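PDB 2EPG: tRNA-splicing ligase RtcB from Thermus thermophilus, which probably joins RNA ends in a GTP- and manganese-dependent reaction, ligating a 2',3'-cyclic phosphate or 3'-phosphate end to a 5'-hydroxyl end. Local coordinates for residues K16-P19 with Y20-R23; T397-A400 with M401-F405. All blocks are in the same frame, centred on the assembly; numbering follows the deposited sequence.

Interaction 1 of 2, residues K16-P19 with Y20-R23; sequences KIAP and YTYR
Lys-16 and Tyr-22 share one face of a tight beta hairpin, whose strands 15-18 and 21-24 are joined by a type II turn from Ala-18 to Thr-21. This is the packed part: with CG anti to the backbone N (chi1 -173°), the extended lysine slants CB, CG and CD past the CD1/CE1 side of the ring, CG coming 3.5 Å from CE1. Lysine suits this place because its methylenes pack while the amino group continues outward. Tyr-22 is buried, meeting Phe-36 ring to ring and Lys-40 NZ through its OH; an alanine here would probably leave the Lys-16 methylenes without the ring they pack against and Lys-40 without its phenolic partner. Across the strands, Ile-17 and Ala-18 both oppose Thr-21, a classic beta bulge: Thr-21 O accepts from Ile-17 N at 3.0 Å and weakly from Ala-18 N. The other face carries the hydrogen-bonded pair, where the Ala-18 methyl meets the beta-branched Thr-21, CB to CB 3.8 Å. On a partly exposed edge, Ile-17 CD1 closely and obliquely approaches CD of Arg-23, which salt-bridges Asp-33. The solvent side is Pro-19, its phi of -54° suiting the first corner of the turn, and the outward end of Lys-16. At the turn itself, Thr-21 OG1 donates to Pro-19 O over 2.8 Å, tilted 35° from the carbonyl plane.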
loop_
_atom_site.group_PDB
_atom_site.type_symbol
_atom_site.label_atom_id
_atom_site.label_comp_id
_atom_site.label_asym_id
_atom_site.label_seq_id
_atom_site.Cartn_x
_atom_site.Cartn_y
_atom_site.Cartn_z
ATOM N N LYS A 16 22.887 15.992 -6.687
ATOM C CA LYS A 16 21.732 15.784 -7.555
ATOM C C LYS A 16 22.198 15.070 -8.817
ATOM O O LYS A 16 23.163 15.490 -9.466
ATOM C CB LYS A 16 21.094 17.123 -7.912
ATOM C CG LYS A 16 19.784 17.026 -8.683
ATOM C CD LYS A 16 19.197 18.416 -8.899
ATOM C CE LYS A 16 17.902 18.376 -9.678
ATOM N NZ LYS A 16 17.328 19.728 -9.838
ATOM N N ILE A 17 21.518 13.985 -9.162
ATOM C CA ILE A 17 21.884 13.207 -10.333
ATOM C C ILE A 17 20.879 13.302 -11.470
ATOM O O ILE A 17 21.165 12.915 -12.599
ATOM C CB ILE A 17 22.094 11.730 -9.935
ATOM C CG1 ILE A 17 23.436 11.599 -9.215
ATOM C CG2 ILE A 17 22.033 10.814 -11.163
ATOM C CD1 ILE A 17 23.830 10.166 -8.928
ATOM N N ALA A 18 19.701 13.829 -11.176
ATOM C CA ALA A 18 18.670 13.961 -12.191
ATOM C C ALA A 18 17.555 14.813 -11.639
ATOM O O ALA A 18 17.513 15.089 -10.451
ATOM C CB ALA A 18 18.133 12.590 -12.560
ATOM N N PRO A 19 16.627 15.250 -12.496
ATOM C CA PRO A 19 15.543 16.067 -11.954
ATOM C C PRO A 19 14.878 15.319 -10.795
ATOM O O PRO A 19 14.691 14.101 -10.860
ATOM C CB PRO A 19 14.623 16.250 -13.161
ATOM C CG PRO A 19 15.593 16.297 -14.293
ATOM C CD PRO A 19 16.555 15.174 -13.964
ATOM N N TYR A 20 14.547 16.047 -9.734
ATOM C CA TYR A 20 13.916 15.480 -8.548
ATOM C C TYR A 20 14.590 14.219 -7.982
ATOM O O TYR A 20 13.974 13.495 -7.204
ATOM C CB TYR A 20 12.438 15.169 -8.833
ATOM C CG TYR A 20 11.669 16.348 -9.377
ATOM C CD1 TYR A 20 11.802 16.732 -10.710
ATOM C CD2 TYR A 20 10.844 17.102 -8.552
ATOM C CE1 TYR A 20 11.134 17.843 -11.211
ATOM C CE2 TYR A 20 10.159 18.221 -9.035
ATOM C CZ TYR A 20 10.312 18.584 -10.369
ATOM O OH TYR A 20 9.652 19.687 -10.858
ATOM N N THR A 21 15.850 13.982 -8.338
ATOM C CA THR A 21 16.572 12.796 -7.881
ATOM C C THR A 21 17.921 13.127 -7.214
ATOM O O THR A 21 18.802 13.744 -7.837
ATOM C CB THR A 21 16.804 11.849 -9.069
ATOM O OG1 THR A 21 15.553 11.631 -9.744
ATOM C CG2 THR A 21 17.369 10.517 -8.606
ATOM N N TYR A 22 18.083 12.700 -5.957
ATOM C CA TYR A 22 19.310 12.947 -5.187
ATOM C C TYR A 22 19.998 11.680 -4.685
ATOM O O TYR A 22 19.352 10.697 -4.311
ATOM C CB TYR A 22 19.007 13.857 -3.999
ATOM C CG TYR A 22 18.354 15.154 -4.423
ATOM C CD1 TYR A 22 19.099 16.171 -5.030
ATOM C CD2 TYR A 22 16.978 15.345 -4.269
ATOM C CE1 TYR A 22 18.489 17.347 -5.478
ATOM C CE2 TYR A 22 16.350 16.514 -4.714
ATOM C CZ TYR A 22 17.113 17.511 -5.317
ATOM O OH TYR A 22 16.497 18.659 -5.758
ATOM N N ARG A 23 21.323 11.733 -4.657
ATOM C CA ARG A 23 22.140 10.616 -4.249
ATOM C C ARG A 23 22.961 10.943 -2.999
ATOM O O ARG A 23 23.518 12.035 -2.875
ATOM C CB ARG A 23 23.054 10.256 -5.417
ATOM C CG ARG A 23 24.042 9.166 -5.178
ATOM C CD ARG A 23 25.277 9.450 -6.005
ATOM N NE ARG A 23 26.288 8.450 -5.731
ATOM C CZ ARG A 23 27.586 8.687 -5.630
ATOM N NH1 ARG A 23 28.394 7.678 -5.368
ATOM N NH2 ARG A 23 28.074 9.914 -5.790
#

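Interaction 2 of 2, residues T397-A400 with M401-F405; sequences TEKA and MEVSF
Lys-399 and Val-403 sit one helical turn apart in the short helix 398-403, and their side chains cross at an angle, with Lys-399 CG 4.1 Å from Val-403 CG2. The lysine places CG anti to the backbone N (chi1 178°) and then stays extended, so that its aliphatic part passes the valine near its root and NZ travels on to the carbonyl of Ala-470. Val-403 turns CG2 between its own N and carbonyl carbon, which brings that methyl within 3.4 Å of Lys-399 O, the same oxygen that takes the straight bond from Val-403 N (2.8 Å, 164° at the hydrogen). The branched side chain thus packs against the carbonyl that its own N-H binds.

On another side of the helix, Ala-400 and Ser-404 are the next i, i+4 pair. Ala-400 is buried, and its CB lies 3.5 Å from Ser-404 OG; a methyl is small enough to let the serine approach. Ser-404 N closes the last turn on Ala-400 O at 2.9 Å, while its hydroxyl is bonded to Ser-407 O, giving a buried polar group a partner where the chain leaves helical geometry.

The first turn is held by Thr-397 at the N-cap: OG1 accepts from Ala-400 N over 3.1 Å, filling the role of the missing helical carbonyl. Met-401, deposited as selenomethionine, bends its chain twice and leads its end off toward Phe-363 and His-367.

The helix follows strand 391-395 and precedes strand 407-408. Thr-397 OG1 also bonds to Gly-471 O, and with Lys-399 this fastens the helix to the end of helix 462-470, while beyond the C-terminal turn Phe-405 meets the ring of His-347, in strand 332-347, edge-to-face.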
loop_
_atom_site.group_PDB
_atom_site.type_symbol
_atom_site.label_atom_id
_atom_site.label_comp_id
_atom_site.label_asym_id
_atom_site.label_seq_id
_atom_site.Cartn_x
_atom_site.Cartn_y
_atom_site.Cartn_z
ATOM N N THR A 397 6.079 3.190 -14.386
ATOM C CA THR A 397 6.870 3.490 -15.568
ATOM C C THR A 397 8.045 2.579 -15.770
ATOM O O THR A 397 8.471 1.869 -14.863
ATOM C CB THR A 397 7.428 4.912 -15.506
ATOM O OG1 THR A 397 8.424 4.975 -14.481
ATOM C CG2 THR A 397 6.301 5.905 -15.187
ATOM N N GLU A 398 8.588 2.635 -16.981
ATOM C CA GLU A 398 9.740 1.820 -17.328
ATOM C C GLU A 398 10.938 2.339 -16.571
ATOM O O GLU A 398 11.761 1.553 -16.103
ATOM C CB GLU A 398 9.982 1.864 -18.848
ATOM C CG GLU A 398 8.932 1.079 -19.639
ATOM C CD GLU A 398 9.047 1.256 -21.150
ATOM O OE1 GLU A 398 8.696 2.348 -21.652
ATOM O OE2 GLU A 398 9.491 0.299 -21.833
ATOM N N LYS A 399 11.031 3.660 -16.429
ATOM C CA LYS A 399 12.163 4.258 -15.716
ATOM C C LYS A 399 12.239 3.759 -14.278
ATOM O O LYS A 399 13.332 3.519 -13.747
ATOM C CB LYS A 399 12.069 5.783 -15.711
ATOM C CG LYS A 399 13.197 6.434 -14.928
ATOM C CD LYS A 399 13.187 7.945 -15.067
ATOM C CE LYS A 399 14.426 8.545 -14.458
ATOM N NZ LYS A 399 14.434 10.038 -14.600
ATOM N N ALA A 400 11.075 3.616 -13.651
ATOM C CA ALA A 400 10.991 3.119 -12.279
ATOM C C ALA A 400 11.576 1.711 -12.213
ATOM O O ALA A 400 12.204 1.348 -11.225
ATOM C CB ALA A 400 9.503 3.096 -11.806
HETATM N N MSE A 401 11.368 0.912 -13.254
HETATM C CA MSE A 401 11.915 -0.442 -13.261
HETATM C C MSE A 401 13.439 -0.353 -13.151
HETATM O O MSE A 401 14.074 -1.206 -12.533
HETATM C CB MSE A 401 11.569 -1.198 -14.553
HETATM C CG MSE A 401 10.100 -1.570 -14.745
HETATM SE SE MSE A 401 9.185 -2.581 -13.299
HETATM C CE MSE A 401 10.396 -4.095 -13.071
ATOM N N GLU A 402 14.023 0.680 -13.754
ATOM C CA GLU A 402 15.473 0.850 -13.715
ATOM C C GLU A 402 15.984 1.508 -12.428
ATOM O O GLU A 402 16.933 1.028 -11.802
ATOM C CB GLU A 402 15.929 1.719 -14.890
ATOM C CG GLU A 402 15.789 1.080 -16.271
ATOM C CD GLU A 402 16.887 0.076 -16.569
ATOM O OE1 GLU A 402 17.748 -0.163 -15.678
ATOM O OE2 GLU A 402 16.881 -0.478 -17.693
ATOM N N VAL A 403 15.339 2.597 -12.022
ATOM C CA VAL A 403 15.827 3.359 -10.877
ATOM C C VAL A 403 15.225 3.233 -9.493
ATOM O O VAL A 403 15.786 3.788 -8.551
ATOM C CB VAL A 403 15.852 4.877 -11.213
ATOM C CG1 VAL A 403 16.502 5.082 -12.600
ATOM C CG2 VAL A 403 14.433 5.465 -11.180
ATOM N N SER A 404 14.109 2.528 -9.334
ATOM C CA SER A 404 13.514 2.433 -7.999
ATOM C C SER A 404 12.993 1.050 -7.684
ATOM O O SER A 404 12.083 0.909 -6.874
ATOM C CB SER A 404 12.366 3.452 -7.865
ATOM O OG SER A 404 11.303 3.182 -8.767
ATOM N N PHE A 405 13.576 0.031 -8.301
ATOM C CA PHE A 405 13.089 -1.336 -8.115
ATOM C C PHE A 405 11.579 -1.348 -8.424
ATOM O O PHE A 405 10.770 -1.923 -7.690
ATOM C CB PHE A 405 13.367 -1.805 -6.677
ATOM C CG PHE A 405 14.842 -1.879 -6.346
ATOM C CD1 PHE A 405 15.432 -0.951 -5.499
ATOM C CD2 PHE A 405 15.638 -2.864 -6.918
ATOM C CE1 PHE A 405 16.799 -1.005 -5.230
ATOM C CE2 PHE A 405 17.009 -2.930 -6.657
ATOM C CZ PHE A 405 17.588 -1.993 -5.808
#

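From the N terminus, interaction 1 comes first and closes at once, since residues 16-19 turn directly into 20-23 to form the hairpin that begins the modelled fold and pairs onward with strand 34-37. Nearly four hundred residues later, interaction 2 closes just as locally, within helix 398-403 between strands 391-395 and 407-408. The two are in series, so they neither nest nor cross. In space, however, the centres of interaction 1 and interaction 2 lie about 14 Å apart and their nearest atoms about 5 Å, without touching. Helix 462-470 links them: Ala-470 is touched by Tyr-20 and Thr-21 of the hairpin, and its carbonyl receives Lys-399 NZ.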